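Local coordinates for alkane monooxygenase (Geobacillus thermodenitrificans, PDB 3B9O), which is a flavin-binding enzyme of the luciferase-like monooxygenase family, built on a TIM-barrel fold and holding flavin mononucleotide in this model, at residues 179-184 with 188-193; 232-237 with 258-263; 281-286 with 357-362. All coordinates share one frame; numbering follows the deposited sequence.

Overall arrangement
The three contacts follow one another along a single chain of the luciferase-like monooxygenase family. Contacts 2 and 3 belong to the strand-and-helix wall of its TIM barrel, whereas contact 1 (179-184 with 188-193) is a small surface hairpin set apart from that wall, about 36 Å from the centre of the chain. Contact 2 packs helix 231-240 on helix 251-265 beside the flavin mononucleotide pocket, and contact 3 sets helix 356-370 against strand 276-285. The centres of contacts 2 and 3 lie about 28 Å apart, and strand 276-285 is the next element after helix 251-265. The centres of contacts 1 and 3 are about 53 Å apart, on opposite sides of the chain's centre.

Contact 1 (179-184 with 188-193); sequences NAVIRD and NIYTDP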
loop_
_atom_site.group_PDB
_atom_site.type_symbol
_atom_site.label_atom_id
_atom_site.label_comp_id
_atom_site.label_asym_id
_atom_site.label_seq_id
_atom_site.Cartn_x
_atom_site.Cartn_y
_atom_site.Cartn_z
ATOM N N ASN A 179 0.306 -1.128 -30.781
ATOM C CA ASN A 179 0.824 -0.142 -31.703
ATOM C C ASN A 179 -0.322 0.655 -32.325
ATOM O O ASN A 179 -0.257 1.005 -33.499
ATOM C CB ASN A 179 1.590 -0.881 -32.814
ATOM C CG ASN A 179 2.765 -1.716 -32.269
ATOM O OD1 ASN A 179 2.830 -2.943 -32.477
ATOM N ND2 ASN A 179 3.715 -1.051 -31.602
ATOM N N ALA A 180 -1.378 0.917 -31.552
ATOM C CA ALA A 180 -2.528 1.652 -32.060
ATOM C C ALA A 180 -2.088 3.049 -32.512
ATOM O O ALA A 180 -2.531 3.554 -33.569
ATOM C CB ALA A 180 -3.646 1.747 -30.985
ATOM N N VAL A 181 -1.217 3.662 -31.717
ATOM C CA VAL A 181 -0.757 5.011 -32.007
ATOM C C VAL A 181 0.425 4.929 -32.963
ATOM O O VAL A 181 1.426 4.300 -32.650
ATOM C CB VAL A 181 -0.408 5.802 -30.719
ATOM C CG1 VAL A 181 0.059 7.230 -31.053
ATOM C CG2 VAL A 181 -1.630 5.854 -29.743
ATOM N N ILE A 182 0.292 5.526 -34.137
ATOM C CA ILE A 182 1.352 5.434 -35.145
ATOM C C ILE A 182 1.969 6.800 -35.511
ATOM O O ILE A 182 3.103 6.869 -36.002
ATOM C CB ILE A 182 0.864 4.653 -36.398
ATOM C CG1 ILE A 182 -0.364 5.330 -37.037
ATOM C CG2 ILE A 182 0.558 3.179 -35.998
ATOM C CD1 ILE A 182 -0.861 4.717 -38.364
ATOM N N ARG A 183 1.220 7.884 -35.262
ATOM C CA ARG A 183 1.720 9.263 -35.489
ATOM C C ARG A 183 2.222 9.393 -36.931
ATOM O O ARG A 183 3.329 9.861 -37.187
ATOM C CB ARG A 183 2.774 9.685 -34.417
ATOM C CG ARG A 183 2.276 9.474 -32.987
ATOM C CD ARG A 183 3.301 9.756 -31.864
ATOM N NE ARG A 183 2.853 9.151 -30.596
ATOM C CZ ARG A 183 3.275 7.967 -30.112
ATOM N NH1 ARG A 183 4.179 7.252 -30.792
ATOM N NH2 ARG A 183 2.781 7.474 -28.950
ATOM N N ASP A 184 1.388 8.931 -37.867
ATOM C CA ASP A 184 1.746 8.800 -39.280
ATOM C C ASP A 184 1.384 10.086 -40.032
ATOM O O ASP A 184 0.244 10.269 -40.436
ATOM C CB ASP A 184 0.995 7.600 -39.887
ATOM C CG ASP A 184 1.310 7.369 -41.400
ATOM O OD1 ASP A 184 1.913 8.244 -42.075
ATOM O OD2 ASP A 184 0.927 6.284 -41.916
ATOM N N ASN A 188 -1.719 11.023 -42.480
ATOM C CA ASN A 188 -2.547 11.758 -41.527
ATOM C C ASN A 188 -3.412 10.814 -40.660
ATOM O O ASN A 188 -4.647 10.905 -40.598
ATOM C CB ASN A 188 -3.370 12.848 -42.256
ATOM C CG ASN A 188 -4.200 13.708 -41.315
ATOM O OD1 ASN A 188 -3.790 14.055 -40.215
ATOM N ND2 ASN A 188 -5.384 14.065 -41.775
ATOM N N ILE A 189 -2.733 9.912 -39.976
ATOM C CA ILE A 189 -3.396 9.040 -39.017
ATOM C C ILE A 189 -2.544 9.111 -37.751
ATOM O O ILE A 189 -1.398 8.653 -37.749
ATOM C CB ILE A 189 -3.426 7.564 -39.504
ATOM C CG1 ILE A 189 -4.119 7.417 -40.865
ATOM C CG2 ILE A 189 -4.122 6.673 -38.450
ATOM C CD1 ILE A 189 -3.958 6.005 -41.421
ATOM N N TYR A 190 -3.107 9.675 -36.688
ATOM C CA TYR A 190 -2.382 9.745 -35.422
ATOM C C TYR A 190 -2.462 8.374 -34.763
ATOM O O TYR A 190 -1.424 7.809 -34.339
ATOM C CB TYR A 190 -2.927 10.839 -34.481
ATOM C CG TYR A 190 -1.971 11.098 -33.355
ATOM C CD1 TYR A 190 -0.886 11.977 -33.541
ATOM C CD2 TYR A 190 -2.089 10.414 -32.138
ATOM C CE1 TYR A 190 0.074 12.220 -32.496
ATOM C CE2 TYR A 190 -1.121 10.629 -31.084
ATOM C CZ TYR A 190 -0.069 11.547 -31.280
ATOM O OH TYR A 190 0.869 11.767 -30.295
ATOM N N THR A 191 -3.693 7.897 -34.630
ATOM C CA THR A 191 -4.027 6.558 -34.084
ATOM C C THR A 191 -4.859 5.832 -35.123
ATOM O O THR A 191 -5.794 6.396 -35.704
ATOM C CB THR A 191 -4.861 6.665 -32.787
ATOM O OG1 THR A 191 -4.165 7.460 -31.801
ATOM C CG2 THR A 191 -5.249 5.275 -32.214
ATOM N N ASP A 192 -4.487 4.584 -35.380
ATOM C CA ASP A 192 -5.218 3.691 -36.291
ATOM C C ASP A 192 -6.572 3.318 -35.680
ATOM O O ASP A 192 -6.601 2.586 -34.685
ATOM C CB ASP A 192 -4.358 2.416 -36.486
ATOM C CG ASP A 192 -4.956 1.431 -37.503
ATOM O OD1 ASP A 192 -6.174 1.448 -37.778
ATOM O OD2 ASP A 192 -4.167 0.616 -38.016
ATOM N N PRO A 193 -7.688 3.789 -36.263
ATOM C CA PRO A 193 -8.959 3.579 -35.561
ATOM C C PRO A 193 -9.426 2.105 -35.505
ATOM O O PRO A 193 -10.250 1.747 -34.657
ATOM C CB PRO A 193 -9.957 4.482 -36.310
ATOM C CG PRO A 193 -9.308 4.842 -37.562
ATOM C CD PRO A 193 -7.861 4.507 -37.548
HETATM O O HOH W 1 0.907 10.028 -28.312
#
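Tyr190 carries Arg183 over one face of its ring: CG of Arg183 lies 3.8 Å from the ring centroid, over the face, in a CH-pi contact displaced toward the CE1 and CZ side. The guanidinium stands almost upright to the ring, with the planes 84° apart. At the guanidinium edge, in its plane, lie Tyr190 OH and a water molecule. That water also lies at the edge of the ring; it accepts a hydrogen bond from Arg183 NE and is 2.6 Å from Tyr190 OH, joining the two side chains. One face of the guanidinium looks on CG1 of Val181, which also touches Tyr190 CE2 at 3.6 Å. Glu215 fixes the far end of the arginine through a salt bridge to NH2. With CG anti to the backbone N (chi1 -166°), the tyrosine swings back from its outward CB to run alongside Val181.

On another side of the hairpin, Ile182 CD1 packs against Ile189 CG2 at 3.8 Å. Five backbone hydrogen bonds tie the two segments. Tyr190 O accepts from Ile182 N and Arg183 N, both from the same face of its carbonyl plane, the second bond the straighter at 171°. Asp192 N binds Ala180 O at 2.9 Å, while Asp184 and Ile189 exchange a pair of bonds, Asp184 N lying 2.8 Å from Ile189 O. Asp184 turns its carboxylate to Asn187 in the intervening loop.

Val181 pairs with Thr191 but Asp184 with Ile189, a register shift of one. Two successive amides meeting one carbonyl thus mark a beta bulge, and Asn188 and Ile189 both face Asp184: an antiparallel beta hairpin with a beta bulge and, at its turn, a G1 bulge, lying at the surface apart from the barrel sheet.

Contact 2 (232-237 with 258-263); sequences RGREFA and VDDIRK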
loop_
_atom_site.group_PDB
_atom_site.type_symbol
_atom_site.label_atom_id
_atom_site.label_comp_id
_atom_site.label_asym_id
_atom_site.label_seq_id
_atom_site.Cartn_x
_atom_site.Cartn_y
_atom_site.Cartn_z
ATOM N N ARG A 232 -11.686 -13.799 2.543
ATOM C CA ARG A 232 -12.082 -13.275 1.235
ATOM C C ARG A 232 -10.966 -12.405 0.598
ATOM O O ARG A 232 -10.711 -12.505 -0.610
ATOM C CB ARG A 232 -13.392 -12.464 1.362
ATOM C CG ARG A 232 -14.050 -12.071 0.027
ATOM C CD ARG A 232 -14.369 -13.291 -0.860
ATOM N NE ARG A 232 -14.831 -12.886 -2.189
ATOM C CZ ARG A 232 -14.039 -12.551 -3.228
ATOM N NH1 ARG A 232 -12.703 -12.572 -3.116
ATOM N NH2 ARG A 232 -14.589 -12.224 -4.395
ATOM N N GLY A 233 -10.368 -11.531 1.403
ATOM C CA GLY A 233 -9.221 -10.720 1.012
ATOM C C GLY A 233 -8.038 -11.559 0.524
ATOM O O GLY A 233 -7.479 -11.288 -0.526
ATOM N N ARG A 234 -7.692 -12.620 1.252
ATOM C CA ARG A 234 -6.561 -13.480 0.856
ATOM C C ARG A 234 -6.875 -14.149 -0.438
ATOM O O ARG A 234 -6.004 -14.310 -1.278
ATOM C CB ARG A 234 -6.220 -14.539 1.921
ATOM C CG ARG A 234 -5.361 -14.012 3.064
ATOM C CD ARG A 234 -5.011 -15.135 4.084
ATOM N NE ARG A 234 -5.982 -15.016 5.147
ATOM C CZ ARG A 234 -6.743 -15.962 5.657
ATOM N NH1 ARG A 234 -6.670 -17.238 5.279
ATOM N NH2 ARG A 234 -7.567 -15.595 6.606
ATOM N N GLU A 235 -8.143 -14.530 -0.625
ATOM C CA GLU A 235 -8.558 -15.141 -1.887
ATOM C C GLU A 235 -8.436 -14.145 -3.048
ATOM O O GLU A 235 -8.045 -14.505 -4.179
ATOM C CB GLU A 235 -10.003 -15.631 -1.778
ATOM C CG GLU A 235 -10.449 -16.429 -2.994
ATOM C CD GLU A 235 -9.773 -17.797 -3.091
ATOM O OE1 GLU A 235 -9.751 -18.343 -4.196
ATOM O OE2 GLU A 235 -9.259 -18.320 -2.073
ATOM N N PHE A 236 -8.815 -12.902 -2.763
ATOM C CA PHE A 236 -8.734 -11.803 -3.737
ATOM C C PHE A 236 -7.301 -11.513 -4.152
ATOM O O PHE A 236 -7.023 -11.356 -5.332
ATOM C CB PHE A 236 -9.354 -10.521 -3.164
ATOM C CG PHE A 236 -9.435 -9.389 -4.164
ATOM C CD1 PHE A 236 -10.503 -9.301 -5.030
ATOM C CD2 PHE A 236 -8.448 -8.417 -4.236
ATOM C CE1 PHE A 236 -10.596 -8.264 -5.955
ATOM C CE2 PHE A 236 -8.543 -7.361 -5.171
ATOM C CZ PHE A 236 -9.626 -7.300 -6.017
ATOM N N ALA A 237 -6.411 -11.383 -3.163
ATOM C CA ALA A 237 -4.965 -11.359 -3.363
ATOM C C ALA A 237 -4.449 -12.476 -4.272
ATOM O O ALA A 237 -3.710 -12.216 -5.224
ATOM C CB ALA A 237 -4.244 -11.410 -1.971
ATOM N N VAL A 258 1.752 -16.370 3.858
ATOM C CA VAL A 258 2.487 -16.450 2.592
ATOM C C VAL A 258 2.063 -17.763 1.914
ATOM O O VAL A 258 1.644 -17.777 0.756
ATOM C CB VAL A 258 4.036 -16.412 2.827
ATOM C CG1 VAL A 258 4.813 -16.847 1.591
ATOM C CG2 VAL A 258 4.493 -15.002 3.241
ATOM N N ASP A 259 2.133 -18.846 2.687
ATOM C CA ASP A 259 1.845 -20.204 2.176
ATOM C C ASP A 259 0.364 -20.318 1.772
ATOM O O ASP A 259 0.046 -20.876 0.721
ATOM C CB ASP A 259 2.221 -21.261 3.247
ATOM C CG ASP A 259 3.738 -21.469 3.371
ATOM O OD1 ASP A 259 4.498 -20.947 2.547
ATOM O OD2 ASP A 259 4.190 -22.167 4.291
ATOM N N ASP A 260 -0.515 -19.684 2.557
ATOM C CA ASP A 260 -1.968 -19.725 2.322
ATOM C C ASP A 260 -2.336 -19.076 0.992
ATOM O O ASP A 260 -3.045 -19.662 0.154
ATOM C CB ASP A 260 -2.699 -19.031 3.456
ATOM C CG ASP A 260 -4.203 -19.182 3.359
ATOM O OD1 ASP A 260 -4.875 -18.144 3.319
ATOM O OD2 ASP A 260 -4.691 -20.339 3.320
ATOM N N ILE A 261 -1.811 -17.880 0.779
ATOM C CA ILE A 261 -2.040 -17.180 -0.478
ATOM C C ILE A 261 -1.449 -17.889 -1.663
ATOM O O ILE A 261 -2.100 -17.974 -2.707
ATOM C CB ILE A 261 -1.581 -15.696 -0.431
ATOM C CG1 ILE A 261 -2.517 -14.916 0.457
ATOM C CG2 ILE A 261 -1.638 -15.039 -1.810
ATOM C CD1 ILE A 261 -1.862 -13.667 0.945
ATOM N N ARG A 262 -0.228 -18.405 -1.540
ATOM C CA ARG A 262 0.354 -19.161 -2.658
ATOM C C ARG A 262 -0.468 -20.407 -3.025
ATOM O O ARG A 262 -0.658 -20.703 -4.199
ATOM C CB ARG A 262 1.802 -19.533 -2.375
ATOM C CG ARG A 262 2.630 -18.360 -1.958
ATOM C CD ARG A 262 4.004 -18.827 -1.436
ATOM N NE ARG A 262 4.953 -18.382 -2.420
ATOM C CZ ARG A 262 5.519 -19.129 -3.361
ATOM N NH1 ARG A 262 5.317 -20.429 -3.436
ATOM N NH2 ARG A 262 6.322 -18.535 -4.221
ATOM N N LYS A 263 -1.033 -21.070 -2.031
ATOM C CA LYS A 263 -1.900 -22.221 -2.309
ATOM C C LYS A 263 -3.162 -21.784 -3.020
ATOM O O LYS A 263 -3.580 -22.420 -3.985
ATOM C CB LYS A 263 -2.321 -22.926 -1.019
ATOM C CG LYS A 263 -1.218 -23.578 -0.410
#
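Arg234 and Asp260 meet in a salt bridge of one nearly straight bond, NH1 to OD1 at 2.8 Å. The carboxylate oxygen sits at the edge of the guanidinium, practically in its plane, whereas the nitrogen comes to OD1 from 48° above the carboxylate plane. The two groups are therefore neither coplanar nor joined as a two-pronged pair. The bend at chi3 (-97°) turns the guanidinium of Arg234 toward Asp260; CD, one step earlier in the chain, lies 3.1 Å from OD1.

Beneath this polar bridge, the aliphatic part of Arg234 rests on Ile261. The isoleucine crosses it at about a right angle, CG1 lying 4.0 Å from Arg234 CG and 3.9 Å from Arg234 O. Its CD1 continues toward Ala237 CB, at 4.4 Å a loose touch. These residues form the meeting line of helices 231-240 and 251-265, whose local axes approach to 8.9 Å and cross at -59°. Strand 243-246 lies between the two helices in the chain, in the alternating strand-helix order of a TIM barrel, and the helices lie outside the parallel sheet. Ile261 also reaches Val244 and Leu246 of that strand, so one side chain packs against both the neighbouring helix and the sheet.

Farther out, Met229 O receives the NE hydrogen of Arg234 and steadies the bent chain. Arg264 forms a second salt bridge to Asp260 OD1, so that oxygen has two guanidinium partners, a setting likely to stabilise the charged carboxylate. On helix 231-240, Gly233 touches flavin mononucleotide, and its backbone N is held by Ser230 OG.

Contact 3 (281-286 with 357-362); sequences ICVIVG and KKVADE
The strand segment 281-286 runs past the helical segment 357-362 without a hydrogen bond between them, Val283 and Val359 making the closest approach at 7.2 Å between CA atoms. What joins them is a patch of three valines. Val359 points from the helix toward the strand; both its methyls touch Val283, and CG2 reaches Val285 as well. CG1 meets Val283 CG1 at 3.7 Å and Val283 CG2 at 3.8 Å, so this methyl is seated against both branches of one residue. The other methyl, CG2, lies 3.9 Å from Val283 CG1 and 4.0 Å from Val285 CG2, bridging two residues that stand on the same side of the strand.

Torsions decide which branches are offered. In Val359, CG1 is anti to the backbone N (chi1 174°), which spreads both methyls across the strand surface. Val285 is turned differently, at chi1 66°: its CG1 stands between the backbone N and the carbonyl carbon, while CG2, anti to the N, is the branch that meets the helix. The Val285 and Val359 side chains cross at about a right angle, whereas those of Val283 and Val359 meet at a slant.

All three valines are buried, and further packing comes from adjoining parts of the barrel: Val283 touches Leu377 of strand 374-378, Val285 reaches Val393 of helix 384-399, and Val359 touches Ser352 of strand 350-354. On the helix's outer side Lys357 NZ forms a salt bridge with Asp361 OD2, 2.6 Å away, which accepts through its syn lone pair, and Asp361 OD1 is bridged to Arg400.

Strand 276-285 pairs in parallel with strands 350-354 and 374-378, between which helix 356-370 runs in sequence. Such aliphatic packing is how the outer helices of a TIM barrel sit on its parallel strands.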
loop_
_atom_site.group_PDB
_atom_site.type_symbol
_atom_site.label_atom_id
_atom_site.label_comp_id
_atom_site.label_asym_id
_atom_site.label_seq_id
_atom_site.Cartn_x
_atom_site.Cartn_y
_atom_site.Cartn_z
ATOM N N ILE A 281 7.131 -3.361 9.019
ATOM C CA ILE A 281 8.177 -3.347 10.045
ATOM C C ILE A 281 8.368 -1.911 10.516
ATOM O O ILE A 281 8.319 -0.973 9.724
ATOM C CB ILE A 281 9.544 -3.957 9.530
ATOM C CG1 ILE A 281 10.576 -4.042 10.698
ATOM C CG2 ILE A 281 10.074 -3.197 8.352
ATOM C CD1 ILE A 281 11.763 -4.960 10.448
ATOM N N CYS A 282 8.538 -1.746 11.821
ATOM C CA CYS A 282 8.952 -0.475 12.395
ATOM C C CYS A 282 10.393 -0.643 12.868
ATOM O O CYS A 282 10.742 -1.654 13.482
ATOM C CB CYS A 282 8.068 -0.072 13.578
ATOM S SG CYS A 282 6.280 -0.227 13.363
ATOM N N VAL A 283 11.250 0.315 12.529
ATOM C CA VAL A 283 12.667 0.179 12.822
ATOM C C VAL A 283 13.072 1.374 13.677
ATOM O O VAL A 283 12.776 2.512 13.325
ATOM C CB VAL A 283 13.539 0.133 11.522
ATOM C CG1 VAL A 283 15.000 0.254 11.879
ATOM C CG2 VAL A 283 13.242 -1.185 10.695
ATOM N N ILE A 284 13.713 1.107 14.812
ATOM C CA ILE A 284 14.308 2.158 15.614
ATOM C C ILE A 284 15.767 1.746 15.750
ATOM O O ILE A 284 16.101 0.731 16.420
ATOM C CB ILE A 284 13.665 2.291 17.014
ATOM C CG1 ILE A 284 12.177 2.676 16.927
ATOM C CG2 ILE A 284 14.472 3.318 17.869
ATOM C CD1 ILE A 284 11.377 2.399 18.253
ATOM N N VAL A 285 16.641 2.500 15.101
ATOM C CA VAL A 285 18.038 2.101 14.945
ATOM C C VAL A 285 19.012 3.157 15.522
ATOM O O VAL A 285 18.747 4.383 15.485
ATOM C CB VAL A 285 18.354 1.711 13.460
ATOM C CG1 VAL A 285 18.251 2.919 12.519
ATOM C CG2 VAL A 285 19.740 1.024 13.314
ATOM N N GLY A 286 20.123 2.670 16.078
ATOM C CA GLY A 286 21.212 3.541 16.538
ATOM C C GLY A 286 22.560 2.870 16.330
ATOM O O GLY A 286 22.649 1.674 16.065
ATOM N N LYS A 357 23.292 -3.911 12.531
ATOM C CA LYS A 357 23.527 -5.337 12.379
ATOM C C LYS A 357 22.297 -6.112 12.833
ATOM O O LYS A 357 21.814 -6.993 12.094
ATOM C CB LYS A 357 24.791 -5.860 13.090
ATOM C CG LYS A 357 25.075 -7.365 12.677
ATOM C CD LYS A 357 26.176 -8.024 13.496
ATOM C CE LYS A 357 26.259 -9.523 13.127
ATOM N NZ LYS A 357 25.064 -10.244 13.720
ATOM N N LYS A 358 21.789 -5.773 14.011
ATOM C CA LYS A 358 20.568 -6.420 14.551
ATOM C C LYS A 358 19.341 -6.228 13.656
ATOM O O LYS A 358 18.612 -7.201 13.378
ATOM C CB LYS A 358 20.239 -5.940 15.968
ATOM C CG LYS A 358 18.932 -6.542 16.509
ATOM C CD LYS A 358 18.768 -6.361 17.992
ATOM C CE LYS A 358 17.391 -6.921 18.390
ATOM N NZ LYS A 358 16.725 -6.105 19.410
ATOM N N VAL A 359 19.081 -4.994 13.235
ATOM C CA VAL A 359 17.879 -4.744 12.378
ATOM C C VAL A 359 17.947 -5.604 11.123
ATOM O O VAL A 359 16.969 -6.246 10.699
ATOM C CB VAL A 359 17.754 -3.221 12.007
ATOM C CG1 VAL A 359 16.613 -2.942 10.994
ATOM C CG2 VAL A 359 17.580 -2.378 13.284
ATOM N N ALA A 360 19.106 -5.581 10.495
ATOM C CA ALA A 360 19.340 -6.342 9.299
ATOM C C ALA A 360 19.181 -7.851 9.522
ATOM O O ALA A 360 18.568 -8.576 8.680
ATOM C CB ALA A 360 20.747 -6.016 8.754
ATOM N N ASP A 361 19.774 -8.334 10.623
ATOM C CA ASP A 361 19.564 -9.746 11.055
ATOM C C ASP A 361 18.079 -10.142 11.143
ATOM O O ASP A 361 17.658 -11.194 10.610
ATOM C CB ASP A 361 20.269 -10.048 12.401
ATOM C CG ASP A 361 21.789 -10.076 12.282
ATOM O OD1 ASP A 361 22.307 -10.213 11.158
ATOM O OD2 ASP A 361 22.492 -9.942 13.319
ATOM N N GLU A 362 17.300 -9.290 11.795
ATOM C CA GLU A 362 15.865 -9.565 11.999
ATOM C C GLU A 362 15.084 -9.466 10.712
ATOM O O GLU A 362 14.213 -10.291 10.454
ATOM C CB GLU A 362 15.286 -8.673 13.106
ATOM C CG GLU A 362 15.984 -8.988 14.423
ATOM C CD GLU A 362 15.401 -8.264 15.612
ATOM O OE1 GLU A 362 15.463 -8.851 16.721
ATOM O OE2 GLU A 362 14.889 -7.127 15.464
#